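Side-chain contacts in SAS-6 (Leishmania major, PDB 4CKM), which probably builds the hub of the centriole and basal-body cartwheel through head-to-head pairing of its N-terminal domain, the part crystallised here: residues Q38-T43 / G117-L122; M46-T49 / E55-V58; R82-D85 / F91-E94; V123-D128 / S134-S139; R156-T161 / T165-S170. All coordinates share one frame; numbering follows the deposited sequence.

Contact 1: Q38-T43 / G117-L122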
# COMPACT_ATOMS: atom_id res chain seq x y z
N GLN A 38 15.42 11.60 23.45
CA GLN A 38 15.16 10.28 24.02
C GLN A 38 15.02 9.09 23.06
O GLN A 38 14.37 9.15 22.01
CB GLN A 38 13.97 10.33 24.97
CG GLN A 38 12.69 10.87 24.39
CD GLN A 38 11.51 10.57 25.28
OE1 GLN A 38 10.37 10.93 24.98
NE2 GLN A 38 11.76 9.88 26.38
N THR A 39 15.65 7.99 23.45
CA THR A 39 15.55 6.73 22.75
C THR A 39 14.23 6.07 23.10
O THR A 39 13.97 5.82 24.27
CB THR A 39 16.72 5.83 23.10
OG1 THR A 39 17.93 6.48 22.70
CG2 THR A 39 16.62 4.51 22.37
N LEU A 40 13.39 5.82 22.10
CA LEU A 40 12.08 5.23 22.33
C LEU A 40 12.10 3.72 22.09
O LEU A 40 11.18 3.05 22.49
CB LEU A 40 11.03 5.86 21.42
CG LEU A 40 10.80 7.37 21.52
CD1 LEU A 40 9.75 7.79 20.50
CD2 LEU A 40 10.36 7.76 22.91
N LEU A 41 13.12 3.22 21.42
CA LEU A 41 13.19 1.82 21.08
C LEU A 41 14.55 1.47 20.63
O LEU A 41 15.12 2.15 19.79
CB LEU A 41 12.22 1.46 19.95
CG LEU A 41 12.14 -0.06 19.71
CD1 LEU A 41 11.38 -0.75 20.84
CD2 LEU A 41 11.49 -0.38 18.38
N GLU A 42 15.06 0.39 21.20
CA GLU A 42 16.32 -0.20 20.81
C GLU A 42 16.11 -1.70 21.00
O GLU A 42 15.98 -2.17 22.12
CB GLU A 42 17.42 0.34 21.71
CG GLU A 42 18.80 -0.21 21.37
CD GLU A 42 19.93 0.63 21.95
OE1 GLU A 42 19.69 1.49 22.82
OE2 GLU A 42 21.09 0.42 21.52
N THR A 43 16.02 -2.44 19.91
CA THR A 43 15.63 -3.84 20.02
C THR A 43 16.07 -4.59 18.79
O THR A 43 16.77 -4.04 17.93
CB THR A 43 14.11 -3.98 20.26
OG1 THR A 43 13.81 -5.32 20.64
CG2 THR A 43 13.28 -3.63 19.04
N GLY A 117 3.02 12.00 17.63
CA GLY A 117 2.40 10.70 17.58
C GLY A 117 3.12 9.74 16.66
O GLY A 117 3.17 8.53 16.92
N PHE A 118 3.74 10.26 15.60
CA PHE A 118 4.28 9.40 14.57
C PHE A 118 5.29 8.34 15.07
O PHE A 118 5.14 7.16 14.78
CB PHE A 118 4.87 10.18 13.40
CG PHE A 118 5.59 9.32 12.45
CD1 PHE A 118 4.89 8.44 11.64
CD2 PHE A 118 6.98 9.29 12.42
CE1 PHE A 118 5.56 7.58 10.77
CE2 PHE A 118 7.66 8.45 11.55
CZ PHE A 118 6.95 7.59 10.72
N PRO A 119 6.34 8.77 15.79
CA PRO A 119 7.30 7.80 16.29
C PRO A 119 6.72 6.86 17.32
O PRO A 119 7.13 5.71 17.38
CB PRO A 119 8.41 8.66 16.89
CG PRO A 119 7.76 9.96 17.20
CD PRO A 119 6.72 10.15 16.14
N ARG A 120 5.76 7.31 18.11
CA ARG A 120 5.09 6.41 19.05
C ARG A 120 4.34 5.27 18.35
O ARG A 120 4.38 4.11 18.79
CB ARG A 120 4.13 7.19 19.94
CG ARG A 120 4.77 7.76 21.20
CD ARG A 120 5.12 9.23 21.10
NE ARG A 120 6.10 9.62 22.13
CZ ARG A 120 6.98 10.61 22.01
NH1 ARG A 120 7.03 11.37 20.92
NH2 ARG A 120 7.83 10.85 23.00
N TYR A 121 3.64 5.61 17.29
CA TYR A 121 2.88 4.66 16.50
C TYR A 121 3.84 3.65 15.89
O TYR A 121 3.62 2.45 15.92
CB TYR A 121 2.07 5.42 15.44
CG TYR A 121 1.82 4.72 14.10
CD1 TYR A 121 1.06 3.55 14.04
CD2 TYR A 121 2.29 5.28 12.89
CE1 TYR A 121 0.81 2.93 12.82
CE2 TYR A 121 2.05 4.66 11.67
CZ TYR A 121 1.30 3.49 11.64
OH TYR A 121 1.03 2.86 10.46
N LEU A 122 4.94 4.15 15.36
CA LEU A 122 5.88 3.30 14.70
C LEU A 122 6.47 2.33 15.71
O LEU A 122 6.57 1.13 15.45
CB LEU A 122 6.98 4.16 14.10
CG LEU A 122 7.93 3.48 13.13
CD1 LEU A 122 7.17 2.97 11.92
CD2 LEU A 122 9.00 4.48 12.74
O HOH W 1 10.24 11.91 22.24

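Contact 2: M46-T49 / E55-V58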
# COMPACT_ATOMS: atom_id res chain seq x y z
N MET A 46 13.13 -9.60 13.47
CA MET A 46 13.36 -10.38 12.26
C MET A 46 12.91 -9.57 11.05
O MET A 46 11.80 -9.01 11.04
CB MET A 46 12.58 -11.70 12.32
CG MET A 46 13.03 -12.63 13.43
SD MET A 46 14.73 -13.11 13.13
CE MET A 46 15.09 -13.91 14.69
N VAL A 47 13.74 -9.55 10.02
CA VAL A 47 13.44 -8.83 8.80
C VAL A 47 13.76 -9.71 7.61
O VAL A 47 14.82 -10.30 7.55
CB VAL A 47 14.25 -7.52 8.74
CG1 VAL A 47 13.83 -6.66 7.54
CG2 VAL A 47 14.07 -6.72 10.03
N SER A 48 12.84 -9.77 6.65
CA SER A 48 13.17 -10.31 5.33
C SER A 48 13.93 -9.24 4.54
O SER A 48 13.37 -8.20 4.20
CB SER A 48 11.92 -10.77 4.57
OG SER A 48 12.28 -11.20 3.26
N THR A 49 15.21 -9.50 4.29
CA THR A 49 16.08 -8.60 3.53
C THR A 49 16.39 -9.14 2.15
O THR A 49 16.61 -10.34 1.98
CB THR A 49 17.44 -8.43 4.22
OG1 THR A 49 18.03 -9.72 4.41
CG2 THR A 49 17.29 -7.78 5.55
N GLU A 55 17.34 -13.46 -3.99
CA GLU A 55 16.19 -13.90 -3.21
C GLU A 55 16.44 -13.50 -1.76
O GLU A 55 17.57 -13.22 -1.38
CB GLU A 55 15.95 -15.41 -3.38
CG GLU A 55 15.66 -15.81 -4.83
CD GLU A 55 15.14 -17.24 -5.00
OE1 GLU A 55 15.08 -18.03 -4.02
OE2 GLU A 55 14.78 -17.58 -6.14
N PRO A 56 15.37 -13.41 -0.96
CA PRO A 56 15.52 -12.84 0.38
C PRO A 56 16.02 -13.82 1.41
O PRO A 56 15.89 -15.03 1.21
CB PRO A 56 14.10 -12.43 0.74
CG PRO A 56 13.21 -13.31 -0.05
CD PRO A 56 13.96 -13.67 -1.30
N GLN A 57 16.55 -13.29 2.51
CA GLN A 57 16.74 -14.07 3.73
C GLN A 57 16.06 -13.35 4.88
O GLN A 57 15.95 -12.12 4.88
CB GLN A 57 18.21 -14.25 4.06
CG GLN A 57 18.90 -12.94 4.35
CD GLN A 57 20.28 -13.09 4.94
OE1 GLN A 57 20.50 -13.77 5.94
NE2 GLN A 57 21.23 -12.40 4.34
N VAL A 58 15.65 -14.11 5.89
CA VAL A 58 15.07 -13.55 7.09
C VAL A 58 16.12 -13.62 8.18
O VAL A 58 16.69 -14.67 8.44
CB VAL A 58 13.80 -14.31 7.49
CG1 VAL A 58 13.38 -13.98 8.90
CG2 VAL A 58 12.66 -13.99 6.52

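Contact 3: R82-D85 / F91-E94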
# COMPACT_ATOMS: atom_id res chain seq x y z
N ARG A 82 16.80 3.91 12.78
CA ARG A 82 18.01 3.25 12.36
C ARG A 82 17.85 1.72 12.35
O ARG A 82 17.28 1.11 13.26
CB ARG A 82 19.12 3.64 13.32
CG ARG A 82 20.45 2.99 13.04
CD ARG A 82 21.41 3.26 14.20
NE ARG A 82 21.92 4.62 14.15
CZ ARG A 82 22.21 5.38 15.20
NH1 ARG A 82 22.02 4.94 16.45
NH2 ARG A 82 22.68 6.60 15.00
N LEU A 83 18.42 1.12 11.32
CA LEU A 83 18.42 -0.31 11.16
C LEU A 83 19.87 -0.76 11.09
O LEU A 83 20.66 -0.22 10.29
CB LEU A 83 17.73 -0.61 9.85
CG LEU A 83 16.93 -1.89 9.76
CD1 LEU A 83 15.89 -1.95 10.85
CD2 LEU A 83 16.29 -1.95 8.37
N THR A 84 20.24 -1.73 11.91
CA THR A 84 21.61 -2.27 11.86
C THR A 84 21.65 -3.78 11.80
O THR A 84 20.66 -4.46 12.11
CB THR A 84 22.44 -1.83 13.07
OG1 THR A 84 21.74 -2.18 14.27
CG2 THR A 84 22.66 -0.35 13.05
N ASP A 85 22.80 -4.31 11.41
CA ASP A 85 23.09 -5.74 11.53
C ASP A 85 24.23 -5.98 12.55
O ASP A 85 25.37 -5.58 12.32
CB ASP A 85 23.48 -6.31 10.17
CG ASP A 85 23.47 -7.84 10.16
OD1 ASP A 85 23.66 -8.47 11.22
OD2 ASP A 85 23.24 -8.41 9.09
N PHE A 91 26.46 -2.46 7.43
CA PHE A 91 25.00 -2.42 7.35
C PHE A 91 24.45 -1.49 8.40
O PHE A 91 24.27 -1.86 9.56
CB PHE A 91 24.41 -3.81 7.53
CG PHE A 91 22.96 -3.91 7.13
CD1 PHE A 91 21.95 -3.43 7.96
CD2 PHE A 91 22.61 -4.47 5.91
CE1 PHE A 91 20.63 -3.52 7.58
CE2 PHE A 91 21.28 -4.59 5.55
CZ PHE A 91 20.29 -4.10 6.38
N LEU A 92 24.18 -0.27 7.97
CA LEU A 92 23.67 0.78 8.84
C LEU A 92 22.87 1.71 7.97
O LEU A 92 23.43 2.36 7.10
CB LEU A 92 24.83 1.54 9.47
CG LEU A 92 24.51 2.88 10.15
CD1 LEU A 92 23.47 2.71 11.24
CD2 LEU A 92 25.78 3.52 10.72
N PHE A 93 21.55 1.73 8.16
CA PHE A 93 20.67 2.58 7.35
C PHE A 93 19.80 3.43 8.27
O PHE A 93 19.33 2.94 9.30
CB PHE A 93 19.77 1.76 6.43
CG PHE A 93 20.50 0.95 5.40
CD1 PHE A 93 21.20 -0.20 5.76
CD2 PHE A 93 20.41 1.30 4.06
CE1 PHE A 93 21.85 -0.95 4.80
CE2 PHE A 93 21.05 0.54 3.09
CZ PHE A 93 21.77 -0.59 3.45
N GLU A 94 19.56 4.68 7.88
CA GLU A 94 18.84 5.64 8.70
C GLU A 94 17.86 6.48 7.90
O GLU A 94 18.12 6.85 6.76
CB GLU A 94 19.80 6.60 9.38
CG GLU A 94 20.73 5.94 10.36
CD GLU A 94 21.62 6.94 11.08
OE1 GLU A 94 21.81 8.06 10.55
OE2 GLU A 94 22.11 6.61 12.19

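Contact 4: V123-D128 / S134-S139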
# COMPACT_ATOMS: atom_id res chain seq x y z
N VAL A 123 6.84 2.86 16.86
CA VAL A 123 7.41 2.06 17.93
C VAL A 123 6.44 0.96 18.43
O VAL A 123 6.86 -0.17 18.69
CB VAL A 123 7.91 2.97 19.08
CG1 VAL A 123 8.16 2.21 20.37
CG2 VAL A 123 9.19 3.67 18.63
N GLY A 124 5.17 1.28 18.56
CA GLY A 124 4.19 0.29 18.97
C GLY A 124 4.20 -0.91 18.04
O GLY A 124 4.25 -2.05 18.50
N MET A 125 4.19 -0.65 16.74
CA MET A 125 4.27 -1.69 15.75
C MET A 125 5.57 -2.47 15.84
O MET A 125 5.57 -3.70 15.80
CB MET A 125 4.15 -1.12 14.34
CG MET A 125 2.81 -0.51 14.03
SD MET A 125 2.50 -0.31 12.26
CE MET A 125 3.80 0.83 11.84
N LEU A 126 6.68 -1.76 15.92
CA LEU A 126 7.96 -2.45 15.86
C LEU A 126 8.15 -3.29 17.11
O LEU A 126 8.63 -4.42 17.02
CB LEU A 126 9.12 -1.48 15.67
CG LEU A 126 9.14 -0.76 14.33
CD1 LEU A 126 10.11 0.40 14.34
CD2 LEU A 126 9.51 -1.70 13.22
N ARG A 127 7.75 -2.75 18.26
CA ARG A 127 7.89 -3.46 19.53
C ARG A 127 7.04 -4.72 19.55
O ARG A 127 7.47 -5.74 20.06
CB ARG A 127 7.58 -2.53 20.72
CG ARG A 127 7.30 -3.22 22.04
CD ARG A 127 7.88 -2.51 23.26
NE ARG A 127 7.56 -1.08 23.33
CZ ARG A 127 8.44 -0.10 23.48
NH1 ARG A 127 9.75 -0.34 23.59
NH2 ARG A 127 8.01 1.16 23.54
N ASP A 128 5.84 -4.67 18.99
CA ASP A 128 5.00 -5.85 18.92
C ASP A 128 5.60 -6.94 18.03
O ASP A 128 5.53 -8.12 18.32
CB ASP A 128 3.59 -5.49 18.49
CG ASP A 128 2.87 -4.62 19.53
OD1 ASP A 128 3.26 -4.65 20.72
OD2 ASP A 128 1.93 -3.88 19.16
N SER A 134 2.76 -9.88 17.28
CA SER A 134 2.11 -9.09 16.22
C SER A 134 1.74 -9.91 14.99
O SER A 134 2.45 -10.83 14.59
CB SER A 134 3.02 -7.95 15.75
OG SER A 134 2.40 -7.16 14.74
N ALA A 135 0.66 -9.50 14.36
CA ALA A 135 0.26 -10.02 13.07
C ALA A 135 1.04 -9.44 11.87
O ALA A 135 0.70 -9.71 10.72
CB ALA A 135 -1.22 -9.72 12.89
N TYR A 136 2.07 -8.62 12.13
CA TYR A 136 2.74 -7.88 11.10
C TYR A 136 4.12 -8.42 10.91
O TYR A 136 4.67 -9.01 11.80
CB TYR A 136 2.84 -6.38 11.48
CG TYR A 136 1.51 -5.63 11.55
CD1 TYR A 136 0.32 -6.18 11.08
CD2 TYR A 136 1.45 -4.33 12.06
CE1 TYR A 136 -0.88 -5.48 11.14
CE2 TYR A 136 0.27 -3.63 12.12
CZ TYR A 136 -0.89 -4.20 11.66
OH TYR A 136 -2.08 -3.51 11.72
N GLU A 137 4.68 -8.16 9.74
CA GLU A 137 6.04 -8.57 9.38
C GLU A 137 6.83 -7.38 8.87
O GLU A 137 6.25 -6.39 8.48
CB GLU A 137 6.02 -9.57 8.22
CG GLU A 137 5.44 -10.92 8.55
CD GLU A 137 5.34 -11.83 7.32
OE1 GLU A 137 5.46 -11.35 6.16
OE2 GLU A 137 5.11 -13.03 7.51
N LEU A 138 8.15 -7.53 8.82
CA LEU A 138 9.03 -6.51 8.25
C LEU A 138 9.83 -7.03 7.06
O LEU A 138 10.34 -8.17 7.05
CB LEU A 138 10.03 -6.02 9.29
CG LEU A 138 9.42 -5.35 10.51
CD1 LEU A 138 10.49 -5.13 11.57
CD2 LEU A 138 8.77 -4.03 10.11
N SER A 139 9.96 -6.16 6.07
CA SER A 139 10.73 -6.41 4.87
C SER A 139 11.65 -5.22 4.67
O SER A 139 11.27 -4.09 4.99
CB SER A 139 9.80 -6.55 3.69
OG SER A 139 10.57 -6.73 2.52
O HOH W 2 2.93 -4.54 14.79

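Contact 5: R156-T161 / T165-S170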
# COMPACT_ATOMS: atom_id res chain seq x y z
N ARG A 156 9.45 -1.98 4.91
CA ARG A 156 8.02 -2.12 4.82
C ARG A 156 7.44 -2.88 6.03
O ARG A 156 8.01 -3.87 6.48
CB ARG A 156 7.66 -2.86 3.54
CG ARG A 156 8.09 -2.18 2.25
CD ARG A 156 7.93 -3.08 1.03
NE ARG A 156 6.54 -3.14 0.57
CZ ARG A 156 5.93 -4.21 0.04
NH1 ARG A 156 6.56 -5.38 -0.11
NH2 ARG A 156 4.64 -4.14 -0.32
N VAL A 157 6.32 -2.40 6.54
CA VAL A 157 5.56 -3.10 7.56
C VAL A 157 4.37 -3.72 6.86
O VAL A 157 3.55 -3.01 6.30
CB VAL A 157 5.06 -2.16 8.67
CG1 VAL A 157 4.24 -2.92 9.68
CG2 VAL A 157 6.22 -1.48 9.37
N LEU A 158 4.31 -5.05 6.90
CA LEU A 158 3.37 -5.83 6.12
C LEU A 158 2.43 -6.63 7.00
O LEU A 158 2.79 -7.07 8.10
CB LEU A 158 4.14 -6.81 5.22
CG LEU A 158 5.18 -6.15 4.32
CD1 LEU A 158 5.97 -7.22 3.57
CD2 LEU A 158 4.50 -5.16 3.36
N GLU A 159 1.22 -6.82 6.52
CA GLU A 159 0.23 -7.66 7.17
C GLU A 159 -0.30 -8.61 6.12
O GLU A 159 -0.73 -8.17 5.05
CB GLU A 159 -0.94 -6.83 7.68
CG GLU A 159 -2.07 -7.65 8.29
CD GLU A 159 -3.35 -6.87 8.53
OE1 GLU A 159 -3.47 -5.70 8.10
OE2 GLU A 159 -4.28 -7.42 9.16
N THR A 160 -0.27 -9.89 6.40
CA THR A 160 -0.81 -10.87 5.48
C THR A 160 -2.23 -11.20 5.91
O THR A 160 -2.45 -11.64 7.01
CB THR A 160 0.08 -12.12 5.39
OG1 THR A 160 1.29 -11.78 4.68
CG2 THR A 160 -0.61 -13.21 4.59
N THR A 161 -3.21 -10.92 5.06
CA THR A 161 -4.60 -11.26 5.32
C THR A 161 -4.86 -12.58 4.64
O THR A 161 -3.94 -13.19 4.11
CB THR A 161 -5.54 -10.19 4.77
OG1 THR A 161 -5.44 -10.15 3.35
CG2 THR A 161 -5.18 -8.80 5.34
N THR A 165 -1.01 -9.85 1.00
CA THR A 165 -0.19 -9.05 1.87
C THR A 165 -0.49 -7.58 1.64
O THR A 165 -0.52 -7.10 0.50
CB THR A 165 1.30 -9.35 1.67
OG1 THR A 165 1.54 -10.71 2.03
CG2 THR A 165 2.14 -8.45 2.56
N VAL A 166 -0.71 -6.88 2.74
CA VAL A 166 -1.09 -5.47 2.73
C VAL A 166 0.03 -4.66 3.34
O VAL A 166 0.45 -4.94 4.47
CB VAL A 166 -2.34 -5.25 3.59
CG1 VAL A 166 -2.69 -3.78 3.66
CG2 VAL A 166 -3.51 -6.02 3.02
N GLU A 167 0.50 -3.66 2.62
CA GLU A 167 1.51 -2.78 3.15
C GLU A 167 0.86 -1.69 4.02
O GLU A 167 -0.03 -0.99 3.56
CB GLU A 167 2.27 -2.17 2.00
CG GLU A 167 3.36 -1.24 2.46
CD GLU A 167 3.92 -0.46 1.31
OE1 GLU A 167 4.63 -1.06 0.49
OE2 GLU A 167 3.61 0.75 1.24
N HIS A 168 1.29 -1.59 5.28
CA HIS A 168 0.83 -0.56 6.19
C HIS A 168 1.64 0.69 6.02
O HIS A 168 1.08 1.76 5.95
CB HIS A 168 0.86 -1.03 7.65
CG HIS A 168 -0.33 -1.84 8.01
ND1 HIS A 168 -1.35 -1.37 8.80
CD2 HIS A 168 -0.72 -3.08 7.60
CE1 HIS A 168 -2.30 -2.28 8.90
NE2 HIS A 168 -1.94 -3.33 8.17
N ILE A 169 2.96 0.57 5.94
CA ILE A 169 3.80 1.75 5.71
C ILE A 169 5.11 1.33 5.10
O ILE A 169 5.53 0.18 5.25
CB ILE A 169 3.98 2.54 7.02
CG1 ILE A 169 4.66 3.90 6.78
CG2 ILE A 169 4.76 1.75 8.06
CD1 ILE A 169 4.69 4.73 8.05
N SER A 170 5.69 2.24 4.32
CA SER A 170 7.04 2.11 3.75
C SER A 170 7.83 3.32 4.14
O SER A 170 7.28 4.42 4.15
CB SER A 170 7.01 2.11 2.24
OG SER A 170 6.00 1.28 1.79
O HOH W 3 2.50 -6.04 -0.63

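Contact 1: Q38-T43 / G117-L122
Gln38 and Arg120 face each other at the outer end of this contact, with a water between them. Gln38 CG sits between its own backbone N and carbonyl carbon (chi1 56°), and the chain then runs out straight to the amide; the two side chains cross at about a right angle, their flat ends tilted 50° to each other. Gln38 OE1 is 3.2 Å from Arg120 NH2, but the angle is too poor for a direct hydrogen bond. The water does the joining: it donates to Gln38 OE1 at 2.9 Å and accepts from Arg120 NH2 at 2.7 Å. Two residues on, Leu40 points at helix 117-130 and splits its two methyls. CD1 of Leu40 lies 3.9 Å from Pro119 CB and also over one face of the Arg120 guanidinium, while its CD2 is 4.0 Å from Arg120 NH2. Arg120 leaves the helix pointing away, and a bend at chi2 (100°) brings its guanidinium back toward the strand; its NH1 is held by the His116 carbonyl. Leu41 also faces the helix, but lands about two turns further along, on Leu126 and Arg127. That both leucines face Val65 marks a classic beta bulge where strand 39-50 pairs with strand 57-70. Chemically, the strand meets the helix start through a small apolar patch bordered by a water-mediated link from neutral amide to charged guanidinium, which His116 O also holds.

Contact 2: M46-T49 / E55-V58
Thr49 and Gln57 cross at a slant on one face of the hairpin, while Ser48 and Val58 occupy the other. Thr49 OG1 is directed at the facing strand by a chi1 of 55°, and comes within 3.3 Å of Gln57 CG. The Gln57 chain runs straight on past it, so it is the aliphatic part of the glutamine, and not its amide, that meets the threonine. The same hydroxyl has Arg59 NH1 as its main polar partner. Beneath these side chains, Thr49 N donates to Gln57 O at 2.8 Å and Gln57 N returns the bond to Thr49 O at 3.0 Å. On the opposite face, Ser48 CB lies 3.8 Å from Val58 CG2, and Ser48 OG, anti to the backbone N, turns toward Pro56 and comes 3.3 Å from its CB. Val58 offers its second methyl, CG1, to Met46 CB at 4.2 Å. Ser48 and Val58 form a non-hydrogen-bonded pair, and beside it Val58 CA makes a CA-H...O contact with Val47 O. The hairpin joins the far end of strand 39-50 to the start of strand 57-70, and on its other edge Ser48 pairs through the backbone with Leu138 and Phe140 of strand 136-142.

Contact 3: R82-D85 / F91-E94
Strands 82-85 and 91-94 run antiparallel at 174°, with Leu83 and Phe93 as the hydrogen-bonded pair: Leu83 N gives to Phe93 O at 2.9 Å, and Phe93 N gives back to Leu83 O at 3.0 Å. Toward the turn the ladder slackens, and Asp85 N reaches Phe91 O only weakly. On one face Arg82 and Glu94 lie alongside, pointing the same way. Arg82 grips a single oxygen side-on, with NE 2.8 Å and NH2 2.9 Å from Glu94 OE2. The carboxylate and guanidinium are nearly coplanar (29°), with OE2 in the guanidinium plane; NE uses the anti lone pair of OE2, and NH2 meets that oxygen almost end-on. The bend of Arg82 at chi3 (-77°) swings the guanidinium onto the glutamate. Leu92 CD1 packs alongside, 3.5 Å from Arg82 CG and 3.6 Å from Thr84 CG2, so one methyl touches both the aliphatic part of Arg82 and the Thr84 methyl. The other face holds Leu83, Phe91 and Phe93, with Phe93 CE1 set over the centre of the Phe91 ring. Near the turn, Asp85 CB packs 3.8 Å from Phe91 CB, and the carboxylate goes on to a salt bridge with Arg59. The hairpin sits between strand 57-70, paired with 82-85 through Tyr64 and Gly62, and strand 165-175, paired with Glu94 through Leu174; the Leu83 face turns inward to Phe140 and Leu173.

Contact 4: V123-D128 / S134-S139
Met125 and Leu126 of helix 117-130 reach across to Tyr136 and Leu138 of the following strand. Met125 brings its sulfur up obliquely to the tyrosine, SD lying 4.0 Å from Tyr136 CE2 and 5.1 Å from the ring centroid, a Met-aromatic contact. Its CG sits beside the backbone N (chi1 -66°), and an extended chi2 then carries SD out to the ring. Leu126 meets Leu138 at about a right angle, its CD2 touching both methyls of Leu138, with CD1 of Leu138 at 3.9 Å. Closer to the connecting loop, Asp128 CB packs 3.7 Å from Ser134 CB. A water then ties loop to helix: it donates to Met125 O at 2.9 Å and is hydrogen-bonded to Ser134 OG at 2.7 Å. The same hydroxyl accepts from Tyr136 N at 3.0 Å in an ST turn that leads the chain into the strand. Further out, Ile129 packs on Ser134, Tyr136 and Leu138, the Tyr136 ring meets that of His168, and Val157 touches both Tyr136 and Leu138. A helix laid by its apolar side against the inner face of a curved sheet is the core arrangement of the SAS-6 head domain, a member of the XRCC4-like clan.

Contact 5: R156-T161 / T165-S170
Arg156 crosses to strand 165-170 and ends on Glu167, almost every atom of it meeting something on the way. CB lies near Ile169 O, and CG is 4.0 Å from Glu167 OE1. Beyond CD the chain turns at chi3 (79°) and puts NE 2.8 Å from Glu167 OE1, with NH2 of Arg156 reaching the same oxygen at 3.2 Å. This is a side-on salt bridge to one atom: OE1 lies in the guanidinium plane, while the carboxylate stands nearly upright to it (78°), and the two nitrogens come in from opposite faces of the carboxylate. Leu158 CD2 lies 3.7 Å above the plane over the centre of the Arg156 guanidinium. NH2 also donates to a water, and NH1 makes a salt bridge with Glu110 of the second subunit.

On the other face of the hairpin, Glu159 OE1 takes a nearly straight hydrogen bond (173°) from His168 NE2 at 2.8 Å, in the ring plane but on the anti side and out of the carboxylate plane. The register shifts by one between Val157 and Leu158, a beta bulge with His168 as the extra residue; His168 N bonds Val157 O, and its side chain faces the other strand. Near the loop Thr160 OG1 and Thr165 OG1 share a hydrogen bond at 2.9 Å. The loop beyond carries Phe163, whose copy in the second subunit stacks on Tyr121, consistent with the head-to-head interface of other SAS-6 proteins. One acidic partner in the hairpin and one across the dimer would be expected to stabilise the positive charge of Arg156.

Overall arrangement
Starting from the N terminus, strand 39-50 is used twice: its beginning in contact 1, its far end in contact 2, the first hairpin to close. Contact 3 closes the next hairpin. Both fall within the long loop that contact 1 shuts when helix 117-130 comes back to the first strand. Contacts 4 and 5 then follow in series, and nothing crosses. Contact 4 takes the same helix onward to strand 136-142, which pairs with strand 39-50 at contact 2 and with strand 152-160 at contact 5. The helix thus bridges the first strand and the last ones, while contacts 3 and 5, about 20 Å apart between centres, lie on opposite sides of the chain's centre.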